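PDB 5TNV: AP endonuclease, family protein 2 from Mycobacterium smegmatis, which binds magnesium in a xylose isomerase-like TIM barrel and may have endonuclease activity. Local coordinates for residues N38-P41 against H45-D48; P273-Y278 against R314-Q319; H182-G187 against V213-V218; Y195-I200 against L230-P235. All blocks are in the same frame, centred on the assembly; numbering follows the deposited sequence.

In the fold
Only contact 2 is largely buried; contacts 1, 3 and 4 reach the surface. Contact 1 joins two parts of one loop, between strand 29-32 and helix 51-63, through one backbone bond and the side chains about it, away from the magnesium. Contacts 3 and 4 flank the same neighbouring strands, 189-193 and 218-221: contact 3 joins the turns leading into them, contact 4 the loops beyond them, near the metal. Contacts 3 and 4 each carry an arginine-aspartate salt bridge. Contact 2, whose nearest atoms come within about 6 Å of contact 4, packs a loop on helix 306-325 mainly through carbon, and its polar ends reach a second subunit.

Contact 1. Residues N38-P41 against H45-D48; sequences NRAP and HIKD
The loop between strand 29-32 and helix 51-63 curls round so that 45-48 comes to lie beside 38-41, and a single beta bridge between Arg-39 and His-45 joins them. Its bond is short and nearly straight: Ile-46 N gives its hydrogen to Asn-38 O at 2.8 Å (177° at the hydrogen), arriving from above the carbonyl plane. The same oxygen packs over one face of the His-45 ring, 3.5 Å above the plane and toward its rim, while Lys-47 CD lies over the rim of the opposite face. With CG anti to its backbone N (chi1 -163°), His-45 brings ND1 round to accept from Lys-47 N at 2.9 Å, in the ring plane, and histidine suits this place as such an in-plane acceptor. The Asn-38 amide is turned 42° from the ring, Asn-38 ND2 lying 3.6 Å from His-45 NE2. Arg-39 curls through bends at chi2 and chi3 until its guanidinium crosses the ring at about a right angle, one face over His-45 CA; NH2 is bonded to Gly-43 O, between the segments. On the apolar side, the small Ala-40 CB meets Ile-46 CD1 at 4.1 Å. The branched isoleucine also packs on Val-53 of helix 51-63 and on Trp-75 of another loop. A lone bridge leading into a 3-10 turn is here the form of a beta-alpha connection of the TIM barrel.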
loop_
_atom_site.group_PDB
_atom_site.type_symbol
_atom_site.label_atom_id
_atom_site.label_comp_id
_atom_site.label_asym_id
_atom_site.label_seq_id
_atom_site.Cartn_x
_atom_site.Cartn_y
_atom_site.Cartn_z
ATOM N N ASN A 38 20.578 16.281 8.300
ATOM C CA ASN A 38 21.397 17.101 9.197
ATOM C C ASN A 38 21.425 18.578 8.877
ATOM O O ASN A 38 22.300 19.302 9.366
ATOM C CB ASN A 38 22.773 16.484 9.378
ATOM C CG ASN A 38 23.597 16.489 8.164
ATOM O OD1 ASN A 38 23.300 17.161 7.171
ATOM N ND2 ASN A 38 24.688 15.730 8.270
ATOM N N ARG A 39 20.431 19.055 8.156
ATOM C CA ARG A 39 20.253 20.482 7.927
ATOM C C ARG A 39 19.193 21.022 8.871
ATOM O O ARG A 39 18.118 20.407 9.124
ATOM C CB ARG A 39 19.908 20.770 6.465
ATOM C CG ARG A 39 20.840 20.096 5.484
ATOM C CD ARG A 39 22.313 20.348 5.763
ATOM N NE ARG A 39 22.557 21.808 5.742
ATOM C CZ ARG A 39 23.719 22.337 6.174
ATOM N NH1 ARG A 39 24.677 21.540 6.587
ATOM N NH2 ARG A 39 23.916 23.646 6.150
ATOM N N ALA A 40 19.463 22.169 9.411
ATOM C CA ALA A 40 18.462 22.815 10.308
ATOM C C ALA A 40 17.469 23.590 9.493
ATOM O O ALA A 40 17.770 24.041 8.380
ATOM C CB ALA A 40 19.123 23.688 11.344
ATOM N N PRO A 41 16.242 23.727 9.986
ATOM C CA PRO A 41 15.275 24.523 9.243
ATOM C C PRO A 41 15.755 25.904 8.753
ATOM O O PRO A 41 15.346 26.244 7.617
ATOM C CB PRO A 41 14.180 24.757 10.287
ATOM C CG PRO A 41 14.430 23.837 11.408
ATOM C CD PRO A 41 15.748 23.142 11.238
ATOM N N HIS A 45 23.753 23.703 9.913
ATOM C CA HIS A 45 23.862 22.337 10.299
ATOM C C HIS A 45 23.067 22.075 11.568
ATOM O O HIS A 45 23.096 22.889 12.518
ATOM C CB HIS A 45 25.321 21.970 10.493
ATOM C CG HIS A 45 25.622 20.524 10.498
ATOM N ND1 HIS A 45 25.167 19.621 11.427
ATOM C CD2 HIS A 45 26.308 19.804 9.561
ATOM C CE1 HIS A 45 25.615 18.437 11.088
ATOM N NE2 HIS A 45 26.321 18.504 9.952
ATOM N N ILE A 46 22.359 20.959 11.636
ATOM C CA ILE A 46 21.588 20.594 12.837
ATOM C C ILE A 46 22.490 20.530 14.068
ATOM O O ILE A 46 22.005 20.721 15.189
ATOM C CB ILE A 46 20.793 19.308 12.594
ATOM C CG1 ILE A 46 19.593 19.179 13.527
ATOM C CG2 ILE A 46 21.664 18.078 12.641
ATOM C CD1 ILE A 46 18.534 20.229 13.381
ATOM N N LYS A 47 23.785 20.220 13.890
ATOM C CA LYS A 47 24.668 20.142 15.063
ATOM C C LYS A 47 24.759 21.458 15.819
ATOM O O LYS A 47 25.081 21.432 17.006
ATOM C CB LYS A 47 26.046 19.683 14.618
ATOM C CG LYS A 47 26.888 20.669 14.015
ATOM C CD LYS A 47 28.220 20.046 13.595
ATOM C CE LYS A 47 29.204 19.877 14.770
ATOM N NZ LYS A 47 30.587 19.549 14.338
ATOM N N ASP A 48 24.496 22.575 15.172
ATOM C CA ASP A 48 24.619 23.906 15.740
ATOM C C ASP A 48 23.293 24.453 16.184
ATOM O O ASP A 48 23.218 25.600 16.694
ATOM C CB ASP A 48 25.274 24.848 14.720
ATOM C CG ASP A 48 26.662 24.408 14.308
ATOM O OD1 ASP A 48 27.440 24.028 15.210
ATOM O OD2 ASP A 48 26.966 24.455 13.111
#

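Contact 2. Residues P273-Y278 against R314-Q319; sequences PLKYGY and REYILQ
This is a buried, largely apolar contact in which Tyr-316, on helix 306-325, presses its ring against Leu-274 and Lys-275 of the loop between strand 266-272 and helix 281-290. No hydrogen bond crosses it. Both residues approach one side of the ring, Leu-274 by its CD2/CE2 edge and Lys-275 by its CD1/CE1 edge. Leu-274 offers CB and CD1, the latter 3.7 Å from Tyr-316 CD2; Lys-275 lays its methylenes along CD1 and CE1, with Lys-275 CE 3.6 Å from Tyr-316 CD1 and Lys-275 CB 3.7 Å from Tyr-316 CE1. On this same side the backbone N of Lys-275 stands over the ring face, 4.2 Å above the plane and displaced toward the rim. A single bend in the lysine chain, at chi3 (-66°), folds CE back toward the ring. Leu-274 CD1 also reaches the next helical residue, touching Ile-317 CG1 at 3.7 Å, and both of these aliphatic residues pack on Ile-253 of strand 251-261, next to the magnesium ligand His-252. The loop backbone is held as well: Leu-274 N is bonded to Asn-313 OD1, and Leu-274 O to Asn-255 ND2. Tyrosine and lysine suit this place because each joins a carbon body to a polar end. Lys-275 NZ forms a salt bridge with Glu-312 of the second subunit, and Tyr-316 OH is hydrogen-bonded to Asp-305 of that same subunit. The chemistry therefore implies a division of labour, with hydrophobic packing joining loop to helix within the chain and the polar ends joining the chain to its neighbour.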
loop_
_atom_site.group_PDB
_atom_site.type_symbol
_atom_site.label_atom_id
_atom_site.label_comp_id
_atom_site.label_asym_id
_atom_site.label_seq_id
_atom_site.Cartn_x
_atom_site.Cartn_y
_atom_site.Cartn_z
ATOM N N PRO A 273 4.847 -0.270 3.784
ATOM C CA PRO A 273 4.745 -0.812 5.148
ATOM C C PRO A 273 5.105 -2.289 5.221
ATOM O O PRO A 273 4.896 -3.064 4.282
ATOM C CB PRO A 273 3.281 -0.587 5.493
ATOM C CG PRO A 273 2.901 0.654 4.690
ATOM C CD PRO A 273 3.672 0.508 3.412
ATOM N N LEU A 274 5.604 -2.686 6.396
ATOM C CA LEU A 274 5.881 -4.084 6.658
ATOM C C LEU A 274 4.725 -5.003 6.234
ATOM O O LEU A 274 4.977 -6.056 5.631
ATOM C CB LEU A 274 6.203 -4.371 8.126
ATOM C CG LEU A 274 7.428 -3.655 8.711
ATOM C CD1 LEU A 274 7.631 -4.077 10.157
ATOM C CD2 LEU A 274 8.682 -3.873 7.891
ATOM N N LYS A 275 3.493 -4.633 6.558
ATOM C CA LYS A 275 2.348 -5.492 6.301
ATOM C C LYS A 275 2.101 -5.783 4.817
ATOM O O LYS A 275 1.425 -6.739 4.503
ATOM C CB LYS A 275 1.086 -4.850 6.914
ATOM C CG LYS A 275 -0.136 -5.796 6.992
ATOM C CD LYS A 275 -1.319 -5.164 7.677
ATOM C CE LYS A 275 -1.119 -4.864 9.106
ATOM N NZ LYS A 275 -2.305 -4.313 9.776
ATOM N N TYR A 276 2.577 -4.895 3.930
ATOM C CA TYR A 276 2.159 -4.914 2.516
ATOM C C TYR A 276 3.218 -5.341 1.547
ATOM O O TYR A 276 2.898 -5.518 0.358
ATOM C CB TYR A 276 1.608 -3.536 2.090
ATOM C CG TYR A 276 0.524 -2.972 2.939
ATOM C CD1 TYR A 276 -0.408 -3.772 3.620
ATOM C CD2 TYR A 276 0.427 -1.608 3.086
ATOM C CE1 TYR A 276 -1.399 -3.211 4.405
ATOM C CE2 TYR A 276 -0.544 -1.046 3.899
ATOM C CZ TYR A 276 -1.464 -1.833 4.555
ATOM O OH TYR A 276 -2.396 -1.227 5.336
ATOM N N GLY A 277 4.483 -5.465 1.950
ATOM C CA GLY A 277 5.539 -5.791 1.032
ATOM C C GLY A 277 5.764 -7.278 0.836
ATOM O O GLY A 277 4.954 -8.103 1.291
ATOM N N TYR A 278 6.816 -7.617 0.142
ATOM C CA TYR A 278 7.083 -9.014 -0.295
ATOM C C TYR A 278 7.436 -9.927 0.875
ATOM O O TYR A 278 7.050 -11.110 0.888
ATOM C CB TYR A 278 8.193 -8.995 -1.333
ATOM C CG TYR A 278 8.401 -10.328 -2.025
ATOM C CD1 TYR A 278 7.479 -10.783 -2.936
ATOM C CD2 TYR A 278 9.531 -11.113 -1.797
ATOM C CE1 TYR A 278 7.669 -12.014 -3.579
ATOM C CE2 TYR A 278 9.723 -12.310 -2.427
ATOM C CZ TYR A 278 8.775 -12.773 -3.332
ATOM O OH TYR A 278 9.018 -13.994 -3.937
ATOM N N ARG A 314 5.890 0.358 13.520
ATOM C CA ARG A 314 6.042 0.102 14.941
ATOM C C ARG A 314 4.772 -0.553 15.505
ATOM O O ARG A 314 4.832 -1.537 16.242
ATOM C CB ARG A 314 6.336 1.404 15.705
ATOM C CG ARG A 314 6.180 1.212 17.213
ATOM C CD ARG A 314 6.420 2.499 18.015
ATOM N NE ARG A 314 5.914 2.315 19.410
ATOM C CZ ARG A 314 4.638 2.378 19.697
ATOM N NH1 ARG A 314 3.728 2.665 18.830
ATOM N NH2 ARG A 314 4.296 2.141 20.942
ATOM N N GLU A 315 3.608 0.007 15.163
ATOM C CA GLU A 315 2.353 -0.564 15.647
ATOM C C GLU A 315 2.197 -2.003 15.170
ATOM O O GLU A 315 1.692 -2.858 15.900
ATOM C CB GLU A 315 1.173 0.297 15.237
ATOM C CG GLU A 315 1.128 1.607 15.975
ATOM C CD GLU A 315 -0.023 2.500 15.616
ATOM O OE1 GLU A 315 -0.799 2.123 14.749
ATOM O OE2 GLU A 315 -0.120 3.611 16.210
ATOM N N TYR A 316 2.594 -2.266 13.927
ATOM C CA TYR A 316 2.554 -3.603 13.350
ATOM C C TYR A 316 3.393 -4.580 14.149
ATOM O O TYR A 316 2.927 -5.668 14.503
ATOM C CB TYR A 316 3.022 -3.494 11.895
ATOM C CG TYR A 316 3.182 -4.841 11.225
ATOM C CD1 TYR A 316 2.083 -5.419 10.604
ATOM C CD2 TYR A 316 4.369 -5.538 11.186
ATOM C CE1 TYR A 316 2.152 -6.643 9.988
ATOM C CE2 TYR A 316 4.459 -6.743 10.535
ATOM C CZ TYR A 316 3.344 -7.301 9.932
ATOM O OH TYR A 316 3.462 -8.507 9.280
ATOM N N ILE A 317 4.646 -4.220 14.399
ATOM C CA ILE A 317 5.552 -5.086 15.152
ATOM C C ILE A 317 4.973 -5.356 16.537
ATOM O O ILE A 317 5.007 -6.490 17.027
ATOM C CB ILE A 317 6.974 -4.483 15.224
ATOM C CG1 ILE A 317 7.611 -4.375 13.842
ATOM C CG2 ILE A 317 7.857 -5.252 16.189
ATOM C CD1 ILE A 317 8.816 -3.486 13.788
ATOM N N LEU A 318 4.448 -4.328 17.200
ATOM C CA LEU A 318 3.898 -4.510 18.532
ATOM C C LEU A 318 2.760 -5.534 18.484
ATOM O O LEU A 318 2.691 -6.370 19.394
ATOM C CB LEU A 318 3.492 -3.139 19.063
ATOM C CG LEU A 318 2.771 -3.134 20.410
ATOM C CD1 LEU A 318 3.695 -3.660 21.493
ATOM C CD2 LEU A 318 2.228 -1.741 20.693
ATOM N N GLN A 319 1.892 -5.524 17.497
ATOM C CA GLN A 319 0.813 -6.526 17.442
ATOM C C GLN A 319 1.418 -7.897 17.227
ATOM O O GLN A 319 0.921 -8.886 17.832
ATOM C CB GLN A 319 -0.220 -6.145 16.385
ATOM C CG GLN A 319 -1.458 -7.037 16.422
ATOM C CD GLN A 319 -1.367 -8.414 15.769
ATOM O OE1 GLN A 319 -0.628 -8.624 14.798
ATOM N NE2 GLN A 319 -2.077 -9.371 16.319
#

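Contact 3. Residues H182-G187 against V213-V218; sequences HARTNG and VDHDAV
A salt bridge joins Arg-184, near the end of helix 169-185, and Asp-216 in the turn before strand 218-221. The guanidinium grips one carboxylate oxygen side-on: Arg-184 NE reaches Asp-216 OD1 at 2.9 Å (157° at the hydrogen) on its syn lone pair, and Arg-184 NH1 reaches the same OD1 at 3.0 Å from above the carboxylate plane. The oxygen stays close to the guanidinium plane, yet the two flat groups stand 73° apart. Flat-group packing comes next. The guanidinium lies almost parallel to the His-215 ring, 14° from it, but displaced toward the rim, with Arg-184 NH1 over the ring and 3.2 Å from His-215 CE1. Histidine suits the place because both its nitrogens are engaged: ND1 accepts from Ala-217 N at 3.0 Å, in the ring plane, and NE2 is bonded to Asp-181 of the helix, so the ring's rotation is fixed. The apolar part is small, Arg-184 CB against Ala-217 CB at 3.7 Å, where a methyl lets turn and helix come close. Backbone bonds shape both sides. A type I turn runs from His-215 to Val-218, and the helix ends in a Schellman motif with Gly-187, at positive phi, as its C-prime residue. Two neighbouring alpha-to-beta turns, one leading into strand 189-193 and the other into strand 218-221, are clasped together, as adjacent beta-alpha units of a TIM barrel can be at the end remote from the metal.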
loop_
_atom_site.group_PDB
_atom_site.type_symbol
_atom_site.label_atom_id
_atom_site.label_comp_id
_atom_site.label_asym_id
_atom_site.label_seq_id
_atom_site.Cartn_x
_atom_site.Cartn_y
_atom_site.Cartn_z
ATOM N N HIS A 182 35.367 -3.218 22.890
ATOM C CA HIS A 182 34.902 -2.010 23.607
ATOM C C HIS A 182 33.431 -2.151 23.982
ATOM O O HIS A 182 33.035 -1.839 25.105
ATOM C CB HIS A 182 35.262 -0.777 22.804
ATOM C CG HIS A 182 35.048 0.525 23.492
ATOM N ND1 HIS A 182 35.262 1.698 22.809
ATOM C CD2 HIS A 182 34.677 0.849 24.752
ATOM C CE1 HIS A 182 35.005 2.692 23.677
ATOM N NE2 HIS A 182 34.658 2.208 24.832
ATOM N N ALA A 183 32.646 -2.608 23.007
ATOM C CA ALA A 183 31.211 -2.852 23.296
ATOM C C ALA A 183 31.034 -3.793 24.469
ATOM O O ALA A 183 30.253 -3.542 25.387
ATOM C CB ALA A 183 30.525 -3.364 22.010
ATOM N N ARG A 184 31.748 -4.941 24.420
ATOM C CA ARG A 184 31.634 -5.923 25.493
ATOM C C ARG A 184 31.930 -5.326 26.865
ATOM O O ARG A 184 31.200 -5.497 27.830
ATOM C CB ARG A 184 32.548 -7.106 25.229
ATOM C CG ARG A 184 32.315 -8.278 26.157
ATOM C CD ARG A 184 33.404 -9.276 26.279
ATOM N NE ARG A 184 33.709 -10.087 25.171
ATOM C CZ ARG A 184 34.855 -10.108 24.471
ATOM N NH1 ARG A 184 34.900 -10.990 23.497
ATOM N NH2 ARG A 184 35.908 -9.321 24.655
ATOM N N THR A 185 33.017 -4.572 26.941
ATOM C CA THR A 185 33.394 -3.913 28.207
ATOM C C THR A 185 32.293 -2.990 28.708
ATOM O O THR A 185 32.092 -2.860 29.919
ATOM C CB THR A 185 34.693 -3.145 27.980
ATOM O OG1 THR A 185 35.676 -4.124 27.643
ATOM C CG2 THR A 185 35.108 -2.336 29.214
ATOM N N ASN A 186 31.578 -2.340 27.808
ATOM C CA ASN A 186 30.500 -1.431 28.132
ATOM C C ASN A 186 29.144 -2.081 28.306
ATOM O O ASN A 186 28.154 -1.376 28.498
ATOM C CB ASN A 186 30.423 -0.291 27.124
ATOM C CG ASN A 186 31.539 0.711 27.314
ATOM O OD1 ASN A 186 32.479 0.514 28.093
ATOM N ND2 ASN A 186 31.424 1.858 26.658
ATOM N N GLY A 187 29.105 -3.408 28.280
ATOM C CA GLY A 187 27.862 -4.127 28.509
ATOM C C GLY A 187 26.900 -4.068 27.329
ATOM O O GLY A 187 25.707 -4.344 27.564
ATOM N N VAL A 213 34.803 -13.099 12.203
ATOM C CA VAL A 213 34.988 -12.129 13.277
ATOM C C VAL A 213 35.120 -12.859 14.612
ATOM O O VAL A 213 35.957 -12.483 15.417
ATOM C CB VAL A 213 33.817 -11.153 13.287
ATOM C CG1 VAL A 213 33.734 -10.361 14.586
ATOM C CG2 VAL A 213 33.879 -10.215 12.088
ATOM N N ASP A 214 34.301 -13.876 14.890
ATOM C CA ASP A 214 34.436 -14.761 16.053
ATOM C C ASP A 214 34.457 -13.959 17.349
ATOM O O ASP A 214 35.398 -14.048 18.166
ATOM C CB ASP A 214 35.700 -15.621 15.941
ATOM C CG ASP A 214 35.699 -16.741 16.950
ATOM O OD1 ASP A 214 34.609 -17.148 17.406
ATOM O OD2 ASP A 214 36.792 -17.230 17.310
ATOM N N HIS A 215 33.455 -13.150 17.555
ATOM C CA HIS A 215 33.417 -12.249 18.727
ATOM C C HIS A 215 32.033 -12.292 19.338
ATOM O O HIS A 215 31.029 -11.983 18.653
ATOM C CB HIS A 215 33.815 -10.829 18.271
ATOM C CG HIS A 215 34.167 -9.970 19.447
ATOM N ND1 HIS A 215 33.258 -9.607 20.435
ATOM C CD2 HIS A 215 35.369 -9.421 19.788
ATOM C CE1 HIS A 215 33.966 -8.859 21.291
ATOM N NE2 HIS A 215 35.217 -8.741 20.932
ATOM N N ASP A 216 31.955 -12.595 20.635
ATOM C CA ASP A 216 30.671 -12.754 21.296
ATOM C C ASP A 216 29.948 -11.449 21.620
ATOM O O ASP A 216 28.821 -11.518 22.149
ATOM C CB ASP A 216 30.786 -13.602 22.553
ATOM C CG ASP A 216 31.568 -13.022 23.682
ATOM O OD1 ASP A 216 32.020 -11.867 23.631
ATOM O OD2 ASP A 216 31.753 -13.792 24.660
ATOM N N ALA A 217 30.508 -10.321 21.290
ATOM C CA ALA A 217 29.780 -9.036 21.397
ATOM C C ALA A 217 29.555 -8.402 20.039
ATOM O O ALA A 217 29.245 -7.206 19.989
ATOM C CB ALA A 217 30.463 -8.087 22.368
ATOM N N VAL A 218 29.650 -9.181 18.970
ATOM C CA VAL A 218 29.321 -8.702 17.622
ATOM C C VAL A 218 28.261 -9.622 17.035
ATOM O O VAL A 218 28.294 -10.847 17.248
ATOM C CB VAL A 218 30.567 -8.660 16.726
ATOM C CG1 VAL A 218 30.196 -8.059 15.363
ATOM C CG2 VAL A 218 31.699 -7.840 17.369
#

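Contact 4. Residues Y195-I200 against L230-P235; sequences YEDTYI and LHRPMP
Glu-196 and Asp-197 meet Leu-230 and Arg-232 across two irregular backbones that stay well apart, 8.7 Å between Glu-196 CA and Leu-230 CA at their nearest. Residues Tyr-195 to Thr-198 make a type II turn with Asp-197 at positive phi (70°). Thr-198 OG1 gives a hydrogen bond to Tyr-195 O at 2.7 Å; by accepting from Ile-200 N it also makes an ST turn, for which a threonine hydroxyl is suited. The facing segment is kinked by an inverse gamma turn centred on His-231. Side chains must therefore span the gap. Leu-230 CD1 touches Glu-196 CB at 3.7 Å and also lies over the centre of the Arg-232 guanidinium, so one methyl packs against both a methylene and a flat cation. These are loops at the metal-binding end of the TIM barrel: 195-200 follows strand 189-193, whose last residue, Glu-193, binds magnesium, and the side chain of Glu-196 is about 8 Å from the ion. The Glu-196 carboxylate forms a salt bridge with Arg-229, and its OE1 sits over the Tyr-195 ring. Arg-232, long enough to cross and bent at chi3 (70°), presents NH2 to Asp-197 OD1 at 3.1 Å (158° at the hydrogen). That oxygen is met on its syn side, somewhat out of the carboxylate plane, and at the guanidinium edge. A water accepts from Asp-197 N at 2.9 Å and, weakly, from Arg-232 NH1.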
loop_
_atom_site.group_PDB
_atom_site.type_symbol
_atom_site.label_atom_id
_atom_site.label_comp_id
_atom_site.label_asym_id
_atom_site.label_seq_id
_atom_site.Cartn_x
_atom_site.Cartn_y
_atom_site.Cartn_z
ATOM N N TYR A 195 24.138 -5.031 3.746
ATOM C CA TYR A 195 23.937 -3.990 2.727
ATOM C C TYR A 195 24.617 -4.509 1.459
ATOM O O TYR A 195 25.707 -5.094 1.518
ATOM C CB TYR A 195 24.452 -2.643 3.200
ATOM C CG TYR A 195 24.224 -1.486 2.242
ATOM C CD1 TYR A 195 25.061 -1.312 1.135
ATOM C CD2 TYR A 195 23.199 -0.586 2.418
ATOM C CE1 TYR A 195 24.882 -0.292 0.233
ATOM C CE2 TYR A 195 23.027 0.483 1.544
ATOM C CZ TYR A 195 23.843 0.619 0.470
ATOM O OH TYR A 195 23.677 1.701 -0.386
ATOM N N GLU A 196 24.008 -4.259 0.328
ATOM C CA GLU A 196 24.476 -4.738 -0.971
ATOM C C GLU A 196 25.874 -4.244 -1.310
ATOM O O GLU A 196 26.302 -3.122 -1.020
ATOM C CB GLU A 196 23.471 -4.311 -2.048
ATOM C CG GLU A 196 23.167 -2.827 -2.139
ATOM C CD GLU A 196 22.048 -2.311 -1.259
ATOM O OE1 GLU A 196 21.795 -2.856 -0.176
ATOM O OE2 GLU A 196 21.376 -1.301 -1.646
ATOM N N ASP A 197 26.590 -5.133 -1.990
ATOM C CA ASP A 197 27.891 -4.802 -2.592
ATOM C C ASP A 197 28.965 -4.588 -1.542
ATOM O O ASP A 197 29.997 -3.960 -1.838
ATOM C CB ASP A 197 27.792 -3.635 -3.571
ATOM C CG ASP A 197 26.708 -3.787 -4.619
ATOM O OD1 ASP A 197 26.530 -4.926 -5.142
ATOM O OD2 ASP A 197 26.016 -2.779 -4.903
ATOM N N THR A 198 28.742 -5.118 -0.348
ATOM C CA THR A 198 29.698 -5.061 0.755
ATOM C C THR A 198 30.146 -6.440 1.180
ATOM O O THR A 198 29.612 -7.468 0.719
ATOM C CB THR A 198 29.137 -4.317 1.992
ATOM O OG1 THR A 198 28.184 -5.136 2.688
ATOM C CG2 THR A 198 28.560 -2.952 1.622
ATOM N N TYR A 199 31.076 -6.481 2.146
ATOM C CA TYR A 199 31.518 -7.747 2.713
ATOM C C TYR A 199 30.368 -8.605 3.230
ATOM O O TYR A 199 30.526 -9.820 3.352
ATOM C CB TYR A 199 32.519 -7.547 3.892
ATOM C CG TYR A 199 33.724 -6.699 3.496
ATOM C CD1 TYR A 199 34.575 -7.078 2.440
ATOM C CD2 TYR A 199 34.011 -5.518 4.161
ATOM C CE1 TYR A 199 35.660 -6.310 2.085
ATOM C CE2 TYR A 199 35.072 -4.742 3.787
ATOM C CZ TYR A 199 35.911 -5.133 2.769
ATOM O OH TYR A 199 36.932 -4.292 2.413
ATOM N N ILE A 200 29.263 -7.972 3.605
ATOM C CA ILE A 200 28.118 -8.657 4.205
ATOM C C ILE A 200 26.852 -8.388 3.368
ATOM O O ILE A 200 25.753 -8.171 3.878
ATOM C CB ILE A 200 27.979 -8.318 5.707
ATOM C CG1 ILE A 200 27.802 -6.821 5.954
ATOM C CG2 ILE A 200 29.181 -8.914 6.461
ATOM C CD1 ILE A 200 27.599 -6.448 7.417
ATOM N N LEU A 230 16.325 -4.872 -4.647
ATOM C CA LEU A 230 17.256 -4.767 -5.749
ATOM C C LEU A 230 16.731 -5.447 -7.013
ATOM O O LEU A 230 16.089 -6.503 -6.982
ATOM C CB LEU A 230 18.582 -5.406 -5.371
ATOM C CG LEU A 230 19.280 -4.766 -4.164
ATOM C CD1 LEU A 230 20.508 -5.580 -3.773
ATOM C CD2 LEU A 230 19.636 -3.323 -4.438
ATOM N N HIS A 231 17.093 -4.864 -8.166
ATOM C CA HIS A 231 16.702 -5.395 -9.462
ATOM C C HIS A 231 17.705 -6.433 -9.943
ATOM O O HIS A 231 18.359 -6.271 -10.989
ATOM C CB HIS A 231 16.510 -4.235 -10.453
ATOM C CG HIS A 231 15.491 -3.242 -10.065
ATOM N ND1 HIS A 231 14.826 -2.494 -11.031
ATOM C CD2 HIS A 231 14.994 -2.811 -8.881
ATOM C CE1 HIS A 231 13.985 -1.660 -10.452
ATOM N NE2 HIS A 231 14.077 -1.839 -9.148
ATOM N N ARG A 232 17.829 -7.499 -9.168
ATOM C CA ARG A 232 18.783 -8.568 -9.418
ATOM C C ARG A 232 18.181 -9.832 -8.827
ATOM O O ARG A 232 17.320 -9.738 -7.921
ATOM C CB ARG A 232 20.170 -8.279 -8.815
ATOM C CG ARG A 232 20.210 -8.375 -7.337
ATOM C CD ARG A 232 21.579 -8.228 -6.714
ATOM N NE ARG A 232 22.130 -6.882 -6.809
ATOM C CZ ARG A 232 23.210 -6.600 -6.089
ATOM N NH1 ARG A 232 23.887 -7.429 -5.302
ATOM N NH2 ARG A 232 23.670 -5.365 -6.173
ATOM N N PRO A 233 18.642 -11.003 -9.244
ATOM C CA PRO A 233 18.190 -12.261 -8.605
ATOM C C PRO A 233 18.468 -12.233 -7.137
ATOM O O PRO A 233 19.512 -11.706 -6.673
ATOM C CB PRO A 233 19.045 -13.304 -9.305
ATOM C CG PRO A 233 19.438 -12.735 -10.593
ATOM C CD PRO A 233 19.563 -11.239 -10.375
ATOM N N MET A 234 17.528 -12.799 -6.376
ATOM C CA MET A 234 17.627 -12.762 -4.900
ATOM C C MET A 234 16.879 -13.982 -4.385
ATOM O O MET A 234 15.734 -14.227 -4.816
ATOM C CB MET A 234 17.023 -11.479 -4.322
ATOM C CG MET A 234 17.365 -10.977 -2.915
ATOM S SD MET A 234 19.121 -11.004 -2.593
ATOM C CE MET A 234 19.570 -9.688 -3.711
ATOM N N PRO A 235 17.413 -14.766 -3.451
ATOM C CA PRO A 235 16.626 -15.849 -2.835
ATOM C C PRO A 235 15.420 -15.270 -2.095
ATOM O O PRO A 235 15.390 -14.103 -1.689
ATOM C CB PRO A 235 17.589 -16.514 -1.856
ATOM C CG PRO A 235 18.958 -16.144 -2.397
ATOM C CD PRO A 235 18.786 -14.747 -2.887
HETATM O O HOH W 1 25.439 -7.731 -2.656
#